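Local coordinates for regulatory protein SWI6 (PDB 1SW6) that acts as the subunit common to the yeast cell-cycle transcription complexes SBF and MBF, this chain being its ankyrin-repeat domain, at residues T203-I208 with Y223-L228; P50-N55 with R157-N162; K60-A65 with D114-T119; G25-F30 with Q236-Q241; L43-A48 with I195-M200. All blocks are in the same frame, centred on the assembly; numbering follows the deposited sequence.

Interaction 1 of 5, residues T203-I208 with Y223-L228; sequences TILHHI and YYLDIL
I208 carries CG1 beside its backbone N (chi1 -69°) and keeps the rest of its chain extended, which sends CD1 across to the Y224-L225 turn of the facing helix; L228, with CG anti to its backbone N (chi1 175°), drops CD2 among three side chains of the other helix. I208 CD1 rests 3.9 Å from Y224 CB and equally close to the backbone N of L225, while its other branch, CG2, lies 4.3 Å from L225 CB. L228 CD2 is met at 4.0 Å by I204 CG2 and also touches L205 CD2, the two leucines crossing at a slant. L205 CD2 reaches L225 CD1 as well, at 3.9 Å, their side chains nearly perpendicular. Helices 204-212 and 218-234 both lie in ANK 3 and pack roughly antiparallel, as in an ankyrin helix pair, the short segments here running at 150° with their axes approaching to 10.3 Å. The side-chain contacts are all apolar and no hydrogen bond crosses. Only the CB end of Y224 takes part; its ring leads away towards F183, and its OH bonds to S174 O. At the start of helix 204-212, T203 and H206 form a capping box: T203 N donates to H206 ND1 at 3.1 Å in a nearly straight bond, and T203 OG1 accepts weakly from L205 N. M275 of helix 268-276 touches I204 and L205, and V172 of helix 167-173 covers I204 and I208.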
# COMPACT_ATOMS: atom_id res chain seq x y z
N THR A 203 16.13 5.78 -11.95
CA THR A 203 15.22 6.34 -12.94
C THR A 203 13.99 5.46 -13.07
O THR A 203 13.86 4.44 -12.37
CB THR A 203 15.90 6.40 -14.30
OG1 THR A 203 15.99 5.08 -14.85
CG2 THR A 203 17.32 6.97 -14.14
N ILE A 204 13.08 5.85 -13.96
CA ILE A 204 11.87 5.08 -14.18
C ILE A 204 12.23 3.69 -14.71
O ILE A 204 11.54 2.71 -14.42
CB ILE A 204 10.92 5.80 -15.18
CG1 ILE A 204 9.61 5.02 -15.30
CG2 ILE A 204 11.58 5.92 -16.54
CD1 ILE A 204 8.75 5.13 -14.03
N LEU A 205 13.32 3.60 -15.48
CA LEU A 205 13.74 2.30 -16.02
C LEU A 205 14.24 1.39 -14.93
O LEU A 205 14.05 0.19 -14.99
CB LEU A 205 14.83 2.45 -17.07
CG LEU A 205 14.42 3.02 -18.43
CD1 LEU A 205 15.59 2.91 -19.42
CD2 LEU A 205 13.21 2.25 -18.95
N HIS A 206 14.91 1.95 -13.92
CA HIS A 206 15.42 1.11 -12.85
C HIS A 206 14.24 0.46 -12.14
O HIS A 206 14.27 -0.72 -11.82
CB HIS A 206 16.22 1.92 -11.83
CG HIS A 206 17.62 2.21 -12.24
ND1 HIS A 206 18.04 3.44 -12.68
CD2 HIS A 206 18.72 1.41 -12.26
CE1 HIS A 206 19.33 3.40 -12.95
NE2 HIS A 206 19.77 2.18 -12.70
N HIS A 207 13.19 1.25 -11.91
CA HIS A 207 12.01 0.75 -11.23
C HIS A 207 11.25 -0.29 -12.04
O HIS A 207 10.73 -1.25 -11.47
CB HIS A 207 11.09 1.92 -10.84
CG HIS A 207 11.63 2.76 -9.72
ND1 HIS A 207 11.71 2.31 -8.42
CD2 HIS A 207 12.15 4.01 -9.71
CE1 HIS A 207 12.25 3.25 -7.66
NE2 HIS A 207 12.53 4.29 -8.42
N ILE A 208 11.17 -0.11 -13.36
CA ILE A 208 10.46 -1.06 -14.21
C ILE A 208 11.15 -2.42 -14.03
O ILE A 208 10.50 -3.43 -13.76
CB ILE A 208 10.51 -0.65 -15.70
CG1 ILE A 208 9.67 0.61 -15.93
CG2 ILE A 208 10.02 -1.81 -16.57
CD1 ILE A 208 9.56 1.03 -17.37
N TYR A 223 5.70 -4.92 -20.54
CA TYR A 223 4.73 -4.02 -21.16
C TYR A 223 5.10 -2.55 -20.96
O TYR A 223 5.07 -1.76 -21.90
CB TYR A 223 3.36 -4.29 -20.56
CG TYR A 223 2.26 -3.36 -21.02
CD1 TYR A 223 1.56 -3.60 -22.20
CD2 TYR A 223 1.87 -2.28 -20.22
CE1 TYR A 223 0.49 -2.80 -22.58
CE2 TYR A 223 0.80 -1.46 -20.60
CZ TYR A 223 0.12 -1.74 -21.77
OH TYR A 223 -0.99 -1.00 -22.11
N TYR A 224 5.44 -2.19 -19.72
CA TYR A 224 5.81 -0.82 -19.40
C TYR A 224 7.03 -0.36 -20.20
O TYR A 224 7.04 0.73 -20.78
CB TYR A 224 6.08 -0.70 -17.89
CG TYR A 224 4.85 -0.85 -17.02
CD1 TYR A 224 4.94 -1.36 -15.73
CD2 TYR A 224 3.58 -0.48 -17.49
CE1 TYR A 224 3.80 -1.49 -14.91
CE2 TYR A 224 2.43 -0.61 -16.69
CZ TYR A 224 2.55 -1.12 -15.40
OH TYR A 224 1.44 -1.30 -14.61
N LEU A 225 8.05 -1.22 -20.24
CA LEU A 225 9.27 -0.91 -20.98
C LEU A 225 9.00 -0.67 -22.46
O LEU A 225 9.45 0.34 -23.01
CB LEU A 225 10.28 -2.05 -20.83
CG LEU A 225 11.54 -1.94 -21.69
CD1 LEU A 225 12.24 -0.60 -21.43
CD2 LEU A 225 12.48 -3.09 -21.37
N ASP A 226 8.28 -1.58 -23.11
CA ASP A 226 8.00 -1.43 -24.53
C ASP A 226 7.09 -0.24 -24.83
O ASP A 226 7.32 0.48 -25.79
CB ASP A 226 7.39 -2.71 -25.12
CG ASP A 226 8.37 -3.87 -25.12
OD1 ASP A 226 9.60 -3.63 -25.16
OD2 ASP A 226 7.92 -5.03 -25.10
N ILE A 227 6.07 -0.03 -24.01
CA ILE A 227 5.17 1.11 -24.21
C ILE A 227 5.95 2.42 -24.09
O ILE A 227 5.73 3.35 -24.86
CB ILE A 227 4.01 1.15 -23.17
CG1 ILE A 227 2.98 0.06 -23.49
CG2 ILE A 227 3.34 2.51 -23.17
CD1 ILE A 227 2.38 0.19 -24.88
N LEU A 228 6.86 2.49 -23.12
CA LEU A 228 7.66 3.69 -22.92
C LEU A 228 8.53 4.00 -24.15
O LEU A 228 8.58 5.15 -24.62
CB LEU A 228 8.55 3.54 -21.68
CG LEU A 228 9.54 4.68 -21.39
CD1 LEU A 228 8.83 6.01 -21.48
CD2 LEU A 228 10.14 4.51 -20.01

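Interaction 2 of 5, residues P50-N55 with R157-N162; sequences PSPVVN and RLYGDN
The junction between ANK 1 and ANK 2, an irregular segment at 157-162, receives the proline-rich loop 50-55 through one aromatic contact and two bridging waters. P52 lays its CD over a face of the Y159 ring, a CH-pi contact 3.8 Å from the ring centroid and displaced toward the rim, with CD1 the nearest ring atom. The Y159 ring is set beside its own backbone N (chi1 -76°), where it meets both P52 and the carbonyl of P50, whose O lies 3.5 Å from Y159 CD1. No direct hydrogen bond joins the two segments; water bridges them instead. One water accepts from S51 N at 2.9 Å and donates to D161 O; a second accepts from S51 OG and donates to G160 O at 2.7 Å. S51 is thereby tied through both its backbone and its hydroxyl, while its CA packs 3.6 Å from G160 O. L49, just before the loop segment, makes backbone hydrogen bonds with L158 and G160. The D161 carboxylate is used within its own part of the chain, OD1 accepting from M163 N and E165 N. The arrangement is that of an N-terminal loop laid across the connection between successive ankyrin repeats.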
# COMPACT_ATOMS: atom_id res chain seq x y z
N PRO A 50 11.49 17.66 -3.36
CA PRO A 50 11.34 17.10 -2.01
C PRO A 50 9.88 17.12 -1.57
O PRO A 50 9.14 18.05 -1.88
CB PRO A 50 12.21 18.02 -1.16
CG PRO A 50 12.09 19.35 -1.88
CD PRO A 50 12.21 18.95 -3.33
N SER A 51 9.47 16.07 -0.85
CA SER A 51 8.10 16.00 -0.37
C SER A 51 7.83 17.27 0.40
O SER A 51 8.55 17.60 1.35
CB SER A 51 7.91 14.78 0.53
OG SER A 51 6.56 14.67 0.93
N PRO A 52 6.80 18.03 0.00
CA PRO A 52 6.48 19.27 0.70
C PRO A 52 6.17 19.07 2.18
O PRO A 52 5.46 18.14 2.56
CB PRO A 52 5.30 19.82 -0.09
CG PRO A 52 4.66 18.59 -0.66
CD PRO A 52 5.84 17.77 -1.08
N VAL A 53 6.73 19.93 3.03
CA VAL A 53 6.49 19.84 4.46
C VAL A 53 5.35 20.79 4.79
O VAL A 53 5.54 21.84 5.40
CB VAL A 53 7.73 20.24 5.29
CG1 VAL A 53 7.44 20.01 6.77
CG2 VAL A 53 8.93 19.42 4.84
N VAL A 54 4.15 20.41 4.37
CA VAL A 54 2.96 21.21 4.60
C VAL A 54 2.80 21.62 6.05
O VAL A 54 2.90 20.80 6.96
CB VAL A 54 1.70 20.45 4.15
CG1 VAL A 54 0.46 21.28 4.44
CG2 VAL A 54 1.81 20.14 2.66
N ASN A 55 2.53 22.90 6.24
CA ASN A 55 2.35 23.47 7.56
C ASN A 55 0.88 23.42 8.00
O ASN A 55 0.56 22.81 9.02
CB ASN A 55 2.85 24.92 7.59
CG ASN A 55 2.55 25.62 8.90
OD1 ASN A 55 1.42 26.03 9.16
ND2 ASN A 55 3.58 25.75 9.75
N ARG A 157 3.34 17.44 -10.67
CA ARG A 157 3.75 16.09 -11.02
C ARG A 157 5.19 15.76 -10.66
O ARG A 157 5.61 14.61 -10.75
CB ARG A 157 3.53 15.89 -12.52
CG ARG A 157 2.10 16.15 -12.95
CD ARG A 157 2.00 16.37 -14.44
NE ARG A 157 2.70 17.58 -14.86
CZ ARG A 157 2.66 18.08 -16.10
NH1 ARG A 157 1.95 17.46 -17.04
NH2 ARG A 157 3.32 19.19 -16.39
N LEU A 158 5.96 16.76 -10.24
CA LEU A 158 7.36 16.53 -9.93
C LEU A 158 7.71 16.10 -8.50
O LEU A 158 8.85 15.73 -8.23
CB LEU A 158 8.17 17.78 -10.29
CG LEU A 158 8.08 18.30 -11.73
CD1 LEU A 158 9.15 19.38 -11.94
CD2 LEU A 158 8.30 17.17 -12.73
N TYR A 159 6.73 16.13 -7.59
CA TYR A 159 6.99 15.77 -6.20
C TYR A 159 7.32 14.31 -5.96
O TYR A 159 6.59 13.41 -6.38
CB TYR A 159 5.80 16.16 -5.32
CG TYR A 159 5.69 17.64 -5.02
CD1 TYR A 159 6.77 18.34 -4.48
CD2 TYR A 159 4.51 18.33 -5.24
CE1 TYR A 159 6.67 19.69 -4.17
CE2 TYR A 159 4.40 19.68 -4.93
CZ TYR A 159 5.48 20.35 -4.40
OH TYR A 159 5.39 21.68 -4.10
N GLY A 160 8.42 14.06 -5.26
CA GLY A 160 8.79 12.70 -4.93
C GLY A 160 8.22 12.39 -3.56
O GLY A 160 7.87 13.30 -2.80
N ASP A 161 8.07 11.10 -3.24
CA ASP A 161 7.57 10.74 -1.92
C ASP A 161 8.81 10.75 -1.02
O ASP A 161 9.86 11.24 -1.43
CB ASP A 161 6.91 9.35 -1.95
CG ASP A 161 7.86 8.24 -2.33
OD1 ASP A 161 9.08 8.50 -2.47
OD2 ASP A 161 7.39 7.09 -2.47
N ASN A 162 8.71 10.21 0.19
CA ASN A 162 9.84 10.23 1.11
C ASN A 162 11.07 9.50 0.59
O ASN A 162 12.17 9.68 1.10
CB ASN A 162 9.43 9.67 2.48
CG ASN A 162 8.39 10.54 3.17
OD1 ASN A 162 8.15 11.69 2.75
ND2 ASN A 162 7.77 10.02 4.23
O HOH W 1 10.98 13.77 -1.64
O HOH W 2 5.53 14.10 -1.74

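Interaction 3 of 5, residues K60-A65 with D114-T119; sequences KMKLEA and DAFPNT
K62 lies over F116, its extended chain running past the ring in the opposite direction to the phenylalanine side chain. Here the packing is close: K62 CG is 3.5 Å from F116 CG, and K62 CA sits over the same ring face, a CH-pi contact 3.9 Å from the centroid. A65, one turn further along helix 57-71, brings its CB to 3.5 Å from F116 CE1. With CG anti to the backbone N (chi1 -178°) and every later torsion extended, K62 carries its ammonium past the ring to T119 O, where NZ donates at 2.8 Å, tilted 32° from the carbonyl plane. Looser bonding lies beyond: a water lies 3.1 Å from F116 O and accepts weakly from K62 NZ, and M61 only skirts the ring from its exposed position, through its backbone O. With an alanine in place of K62, F116 would probably lose the cover of the CG-to-CE chain, and T119 O its ammonium donor. T119 also touches E58 and Q59 of helix 57-71. F116 is where the chain leaves helix 105-115, making this a helix packed against the C-terminal end of another, with lysine reaching the carbonyl of the loop that follows.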
# COMPACT_ATOMS: atom_id res chain seq x y z
N LYS A 60 -4.52 19.81 5.10
CA LYS A 60 -4.32 18.37 4.95
C LYS A 60 -5.61 17.61 5.24
O LYS A 60 -5.99 16.71 4.48
CB LYS A 60 -3.20 17.89 5.88
CG LYS A 60 -2.90 16.41 5.73
CD LYS A 60 -1.69 16.01 6.55
CE LYS A 60 -1.33 14.55 6.31
NZ LYS A 60 -0.24 14.06 7.21
N MET A 61 -6.27 17.97 6.34
CA MET A 61 -7.52 17.31 6.72
C MET A 61 -8.54 17.48 5.59
O MET A 61 -9.29 16.55 5.29
CB MET A 61 -8.07 17.90 8.02
CG MET A 61 -7.09 17.84 9.17
SD MET A 61 -7.66 18.71 10.64
CE MET A 61 -6.92 17.70 11.92
N LYS A 62 -8.56 18.66 4.98
CA LYS A 62 -9.48 18.91 3.88
C LYS A 62 -9.09 18.07 2.67
O LYS A 62 -9.93 17.43 2.05
CB LYS A 62 -9.46 20.39 3.50
CG LYS A 62 -10.45 20.72 2.39
CD LYS A 62 -10.33 22.16 1.92
CE LYS A 62 -11.41 22.49 0.91
NZ LYS A 62 -11.24 23.87 0.34
N LEU A 63 -7.80 18.08 2.32
CA LEU A 63 -7.33 17.30 1.18
C LEU A 63 -7.66 15.83 1.42
O LEU A 63 -8.15 15.13 0.52
CB LEU A 63 -5.82 17.47 1.00
CG LEU A 63 -5.20 16.64 -0.14
CD1 LEU A 63 -5.89 17.01 -1.45
CD2 LEU A 63 -3.69 16.88 -0.24
N GLU A 64 -7.38 15.35 2.63
CA GLU A 64 -7.67 13.97 2.99
C GLU A 64 -9.14 13.67 2.78
O GLU A 64 -9.50 12.58 2.34
CB GLU A 64 -7.28 13.70 4.45
CG GLU A 64 -5.78 13.52 4.70
CD GLU A 64 -5.46 13.11 6.14
OE1 GLU A 64 -4.28 12.84 6.44
OE2 GLU A 64 -6.40 13.07 6.97
N ALA A 65 -10.00 14.64 3.09
CA ALA A 65 -11.44 14.45 2.93
C ALA A 65 -11.79 14.33 1.46
O ALA A 65 -12.42 13.36 1.03
CB ALA A 65 -12.21 15.62 3.56
N ASP A 114 -17.40 23.38 0.41
CA ASP A 114 -18.51 23.77 1.25
C ASP A 114 -18.33 23.16 2.63
O ASP A 114 -18.48 23.84 3.64
CB ASP A 114 -19.84 23.31 0.65
CG ASP A 114 -20.08 23.87 -0.74
OD1 ASP A 114 -19.71 25.05 -0.98
OD2 ASP A 114 -20.64 23.15 -1.60
N ALA A 115 -18.01 21.87 2.66
CA ALA A 115 -17.79 21.16 3.92
C ALA A 115 -16.62 21.81 4.66
O ALA A 115 -16.58 21.82 5.89
CB ALA A 115 -17.51 19.69 3.66
N PHE A 116 -15.68 22.34 3.89
CA PHE A 116 -14.51 23.01 4.44
C PHE A 116 -14.42 24.42 3.85
O PHE A 116 -13.48 24.74 3.13
CB PHE A 116 -13.22 22.26 4.11
CG PHE A 116 -13.14 20.87 4.69
CD1 PHE A 116 -13.88 19.83 4.13
CD2 PHE A 116 -12.31 20.61 5.77
CE1 PHE A 116 -13.79 18.54 4.65
CE2 PHE A 116 -12.22 19.32 6.30
CZ PHE A 116 -12.96 18.28 5.74
N PRO A 117 -15.41 25.27 4.16
CA PRO A 117 -15.45 26.65 3.65
C PRO A 117 -14.42 27.49 4.40
O PRO A 117 -14.16 28.65 4.07
CB PRO A 117 -16.87 27.08 3.96
CG PRO A 117 -17.11 26.42 5.30
CD PRO A 117 -16.52 25.03 5.11
N ASN A 118 -13.83 26.86 5.42
CA ASN A 118 -12.84 27.48 6.29
C ASN A 118 -11.39 27.40 5.79
O ASN A 118 -10.59 28.28 6.09
CB ASN A 118 -12.94 26.83 7.68
CG ASN A 118 -12.85 25.31 7.63
OD1 ASN A 118 -13.61 24.65 6.93
ND2 ASN A 118 -11.91 24.74 8.39
N THR A 119 -11.07 26.34 5.05
CA THR A 119 -9.71 26.16 4.54
C THR A 119 -9.69 26.09 3.02
O THR A 119 -10.68 25.74 2.40
CB THR A 119 -9.09 24.84 5.08
OG1 THR A 119 -9.37 24.71 6.48
CG2 THR A 119 -7.59 24.83 4.86
O HOH W 3 -13.16 26.51 0.57

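Interaction 4 of 5, residues G25-F30 with Q236-Q241; sequences GPIITF and QNRPIQ
G25 O is gripped side-on by R238, whose NE donates at 2.8 Å and NH2 at 2.9 Å to the same carbonyl oxygen. The oxygen lies in the guanidinium plane; NE approaches nearly in line with the carbonyl bond, whereas NH2 comes from above the carbonyl plane. A bend in the arginine chain (chi3 58°) turns the group back over I27, whose CG1 lies beneath the centre of one guanidinium face, 3.5 Å from R238 CZ. R238 NH1 forms a further salt bridge with D188. A leucine in place of R238 would probably leave G25 O without either donor, D188 without its ion-pair mate and I27 without its flat cover. Beyond this clasp the chains run as a parallel beta ladder. I27 N donates to P239 O at 3.0 Å, Q241 N to I27 O at 3.2 Å, and T29 N to Q241 O at 3.0 Å, so Q241 both gives and takes. P26 CB packs 3.6 Å from P239 CG, and T29 CG2 meets I240 CG2 with the side chains at about a right angle. I28 and Q241 point to one face of the sheet, I27 and I240 to the other. The two-stranded sheet thus joins the first modelled residues to the chain following helix 218-234, with L263 of helix 261-265 against I27, T29 and I240, and helix 183-190 meeting I27 and I28.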
# COMPACT_ATOMS: atom_id res chain seq x y z
N GLY A 25 -3.57 10.92 -31.49
CA GLY A 25 -4.21 12.14 -30.89
C GLY A 25 -3.20 13.16 -30.39
O GLY A 25 -2.00 12.87 -30.32
N PRO A 26 -3.65 14.37 -30.02
CA PRO A 26 -2.72 15.39 -29.54
C PRO A 26 -2.36 15.23 -28.06
O PRO A 26 -3.10 14.62 -27.28
CB PRO A 26 -3.47 16.69 -29.81
CG PRO A 26 -4.87 16.29 -29.49
CD PRO A 26 -5.00 14.94 -30.18
N ILE A 27 -1.21 15.79 -27.69
CA ILE A 27 -0.74 15.75 -26.32
C ILE A 27 -1.15 17.06 -25.66
O ILE A 27 -0.67 18.13 -26.05
CB ILE A 27 0.79 15.62 -26.27
CG1 ILE A 27 1.23 14.35 -27.00
CG2 ILE A 27 1.27 15.61 -24.83
CD1 ILE A 27 2.74 14.18 -27.08
N ILE A 28 -2.04 16.99 -24.69
CA ILE A 28 -2.49 18.19 -23.98
C ILE A 28 -1.45 18.47 -22.90
O ILE A 28 -1.16 17.62 -22.06
CB ILE A 28 -3.86 17.94 -23.37
CG1 ILE A 28 -4.81 17.44 -24.46
CG2 ILE A 28 -4.39 19.22 -22.74
CD1 ILE A 28 -6.18 17.06 -23.96
N THR A 29 -0.88 19.67 -22.93
CA THR A 29 0.17 20.01 -21.98
C THR A 29 -0.18 21.02 -20.89
O THR A 29 -1.11 21.80 -21.03
CB THR A 29 1.39 20.54 -22.75
OG1 THR A 29 1.00 21.65 -23.57
CG2 THR A 29 1.96 19.44 -23.65
N PHE A 30 0.59 20.98 -19.80
CA PHE A 30 0.41 21.87 -18.66
C PHE A 30 1.79 22.30 -18.17
O PHE A 30 2.75 21.51 -18.24
CB PHE A 30 -0.35 21.17 -17.53
CG PHE A 30 -1.65 20.54 -17.97
CD1 PHE A 30 -1.66 19.32 -18.63
CD2 PHE A 30 -2.86 21.19 -17.73
CE1 PHE A 30 -2.85 18.75 -19.06
CE2 PHE A 30 -4.07 20.63 -18.16
CZ PHE A 30 -4.07 19.40 -18.83
N GLN A 236 6.82 11.98 -31.73
CA GLN A 236 7.47 12.87 -32.70
C GLN A 236 6.48 13.38 -33.75
O GLN A 236 6.59 14.51 -34.23
CB GLN A 236 8.62 12.13 -33.39
CG GLN A 236 9.49 13.01 -34.27
CD GLN A 236 10.17 14.12 -33.49
OE1 GLN A 236 10.92 13.86 -32.54
NE2 GLN A 236 9.92 15.36 -33.90
N ASN A 237 5.51 12.54 -34.11
CA ASN A 237 4.48 12.91 -35.09
C ASN A 237 3.15 13.19 -34.40
O ASN A 237 2.10 12.72 -34.85
CB ASN A 237 4.27 11.78 -36.11
CG ASN A 237 5.54 11.40 -36.83
OD1 ASN A 237 6.28 12.27 -37.30
ND2 ASN A 237 5.79 10.10 -36.96
N ARG A 238 3.18 13.95 -33.31
CA ARG A 238 1.94 14.24 -32.60
C ARG A 238 1.79 15.72 -32.26
O ARG A 238 2.68 16.33 -31.66
CB ARG A 238 1.86 13.39 -31.33
CG ARG A 238 1.77 11.89 -31.61
CD ARG A 238 1.56 11.12 -30.32
NE ARG A 238 0.35 11.55 -29.63
CZ ARG A 238 0.10 11.34 -28.35
NH1 ARG A 238 0.99 10.69 -27.60
NH2 ARG A 238 -1.02 11.80 -27.80
N PRO A 239 0.65 16.31 -32.64
CA PRO A 239 0.41 17.73 -32.34
C PRO A 239 0.43 17.97 -30.84
O PRO A 239 0.17 17.05 -30.06
CB PRO A 239 -0.96 17.99 -32.98
CG PRO A 239 -1.64 16.64 -32.86
CD PRO A 239 -0.54 15.69 -33.25
N ILE A 240 0.74 19.19 -30.43
CA ILE A 240 0.79 19.54 -29.02
C ILE A 240 -0.07 20.77 -28.74
O ILE A 240 0.23 21.86 -29.24
CB ILE A 240 2.23 19.85 -28.57
CG1 ILE A 240 3.15 18.67 -28.86
CG2 ILE A 240 2.24 20.20 -27.09
CD1 ILE A 240 4.62 18.97 -28.61
N GLN A 241 -1.14 20.60 -27.97
CA GLN A 241 -1.99 21.74 -27.64
C GLN A 241 -2.03 21.95 -26.13
O GLN A 241 -2.11 20.99 -25.36
CB GLN A 241 -3.40 21.53 -28.20
CG GLN A 241 -4.14 20.34 -27.62
CD GLN A 241 -5.57 20.23 -28.14
OE1 GLN A 241 -5.80 20.10 -29.35
NE2 GLN A 241 -6.54 20.29 -27.24

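Interaction 5 of 5, residues L43-A48 with I195-M200; sequences LKIMKA and ILEDSM
A two-stranded parallel sheet, strands 46-47 and 196-197, joins an N-terminal segment to the boundary between ANK 2 and ANK 3. M46 lies at its centre: its N donates to I195 O at 2.8 Å, almost straight, and its O accepts from E197 N at the same length. A48 N continues the ladder to E197 O at 3.3 Å. M46 and L196 share one face, their side chains side by side and pointing the same way, with M46 CE 3.9 Å from L196 CD2; L158 packs against both. Before the strands, L43 CD2 meets I195 CD1 at 3.9 Å, the two side chains nearly perpendicular, where W270 also touches I195. D198 OD2 accepts from M200 N in an Asx turn. On the other face E197 crosses I45, whose CG2 lies 3.6 Å from E197 OE2, and is itself crossed obliquely by K47. K47 bends at its last two torsions (chi3 71°, chi4 61°), curling its ammonium back to the 195-200 chain. K47 NZ forms a long salt bridge with E197 OE1 and donates to D198 O at 3.1 Å, from above the carbonyl plane.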
# COMPACT_ATOMS: atom_id res chain seq x y z
N LEU A 43 18.17 19.63 -21.53
CA LEU A 43 17.48 18.62 -20.73
C LEU A 43 18.41 17.61 -20.08
O LEU A 43 19.21 16.96 -20.74
CB LEU A 43 16.46 17.88 -21.59
CG LEU A 43 15.03 17.78 -21.06
CD1 LEU A 43 14.32 16.64 -21.78
CD2 LEU A 43 15.03 17.54 -19.56
N LYS A 44 18.29 17.49 -18.77
CA LYS A 44 19.12 16.56 -18.00
C LYS A 44 18.28 15.96 -16.89
O LYS A 44 17.26 16.53 -16.50
CB LYS A 44 20.31 17.31 -17.40
CG LYS A 44 19.94 18.61 -16.71
CD LYS A 44 21.18 19.36 -16.23
CE LYS A 44 20.85 20.79 -15.77
NZ LYS A 44 20.37 21.65 -16.89
N ILE A 45 18.70 14.81 -16.39
CA ILE A 45 17.98 14.14 -15.32
C ILE A 45 17.94 15.07 -14.10
O ILE A 45 18.91 15.78 -13.81
CB ILE A 45 18.62 12.78 -14.96
CG1 ILE A 45 18.26 11.75 -16.03
CG2 ILE A 45 18.13 12.30 -13.60
CD1 ILE A 45 18.81 10.35 -15.77
N MET A 46 16.82 15.06 -13.40
CA MET A 46 16.62 15.92 -12.25
C MET A 46 16.11 15.10 -11.06
O MET A 46 15.50 14.05 -11.24
CB MET A 46 15.59 16.99 -12.65
CG MET A 46 15.34 18.09 -11.65
SD MET A 46 14.20 19.30 -12.37
CE MET A 46 12.63 18.88 -11.58
N LYS A 47 16.39 15.55 -9.85
CA LYS A 47 15.90 14.83 -8.69
C LYS A 47 14.46 15.28 -8.48
O LYS A 47 14.13 16.44 -8.72
CB LYS A 47 16.75 15.14 -7.45
CG LYS A 47 18.21 14.73 -7.59
CD LYS A 47 18.94 14.71 -6.27
CE LYS A 47 18.48 13.55 -5.40
NZ LYS A 47 18.75 12.23 -6.03
N ALA A 48 13.61 14.36 -8.05
CA ALA A 48 12.21 14.71 -7.82
C ALA A 48 12.19 15.78 -6.73
O ALA A 48 13.06 15.80 -5.87
CB ALA A 48 11.41 13.49 -7.38
N ILE A 195 12.06 12.38 -16.48
CA ILE A 195 13.41 12.91 -16.27
C ILE A 195 13.83 12.92 -14.80
O ILE A 195 14.93 13.36 -14.47
CB ILE A 195 13.56 14.34 -16.83
CG1 ILE A 195 12.82 15.33 -15.94
CG2 ILE A 195 13.04 14.38 -18.26
CD1 ILE A 195 13.15 16.77 -16.24
N LEU A 196 12.96 12.41 -13.93
CA LEU A 196 13.23 12.39 -12.49
C LEU A 196 13.91 11.12 -11.96
O LEU A 196 13.59 10.00 -12.37
CB LEU A 196 11.92 12.61 -11.73
CG LEU A 196 11.06 13.82 -12.12
CD1 LEU A 196 9.74 13.81 -11.32
CD2 LEU A 196 11.86 15.09 -11.84
N GLU A 197 14.85 11.30 -11.02
CA GLU A 197 15.53 10.19 -10.36
C GLU A 197 15.20 10.31 -8.88
O GLU A 197 15.00 11.42 -8.38
CB GLU A 197 17.06 10.26 -10.55
CG GLU A 197 17.71 11.51 -9.99
CD GLU A 197 19.22 11.54 -10.22
OE1 GLU A 197 19.88 12.48 -9.75
OE2 GLU A 197 19.74 10.60 -10.86
N ASP A 198 15.12 9.19 -8.17
CA ASP A 198 14.79 9.24 -6.75
C ASP A 198 16.02 9.37 -5.85
O ASP A 198 17.13 9.64 -6.33
CB ASP A 198 13.97 8.00 -6.37
CG ASP A 198 14.73 6.70 -6.55
OD1 ASP A 198 14.09 5.63 -6.50
OD2 ASP A 198 15.97 6.74 -6.71
N SER A 199 15.83 9.20 -4.55
CA SER A 199 16.92 9.33 -3.59
C SER A 199 18.04 8.31 -3.79
O SER A 199 19.10 8.42 -3.17
CB SER A 199 16.37 9.24 -2.17
OG SER A 199 15.46 10.30 -1.94
N MET A 200 17.81 7.33 -4.65
CA MET A 200 18.79 6.29 -4.95
C MET A 200 19.31 6.52 -6.37
O MET A 200 19.96 5.66 -6.96
CB MET A 200 18.12 4.92 -4.89
CG MET A 200 17.69 4.49 -3.50
SD MET A 200 19.12 4.00 -2.50
CE MET A 200 19.46 2.38 -3.21

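Overall arrangement
Interaction 1 is the buried contact, made of aliphatic packing between two helices of ANK 3, whereas interactions 3 and 4 lie at the surface and each include a basic side chain that donates to a carbonyl. Interactions 2 and 5 are partly buried. Interactions 4 and 5 are both two-stranded parallel sheets joining the early chain to the repeats, their centres about 23 Å apart. Interaction 2, bridged by water, adjoins interaction 5, L158 and G160 packing on A48, and touches interaction 4 through R157 and F30. Interaction 5 meets interaction 1 through D198 and H207, a probable hydrogen bond. Interaction 3 touches none of the others and lies closest to interaction 2, centres about 19 Å apart.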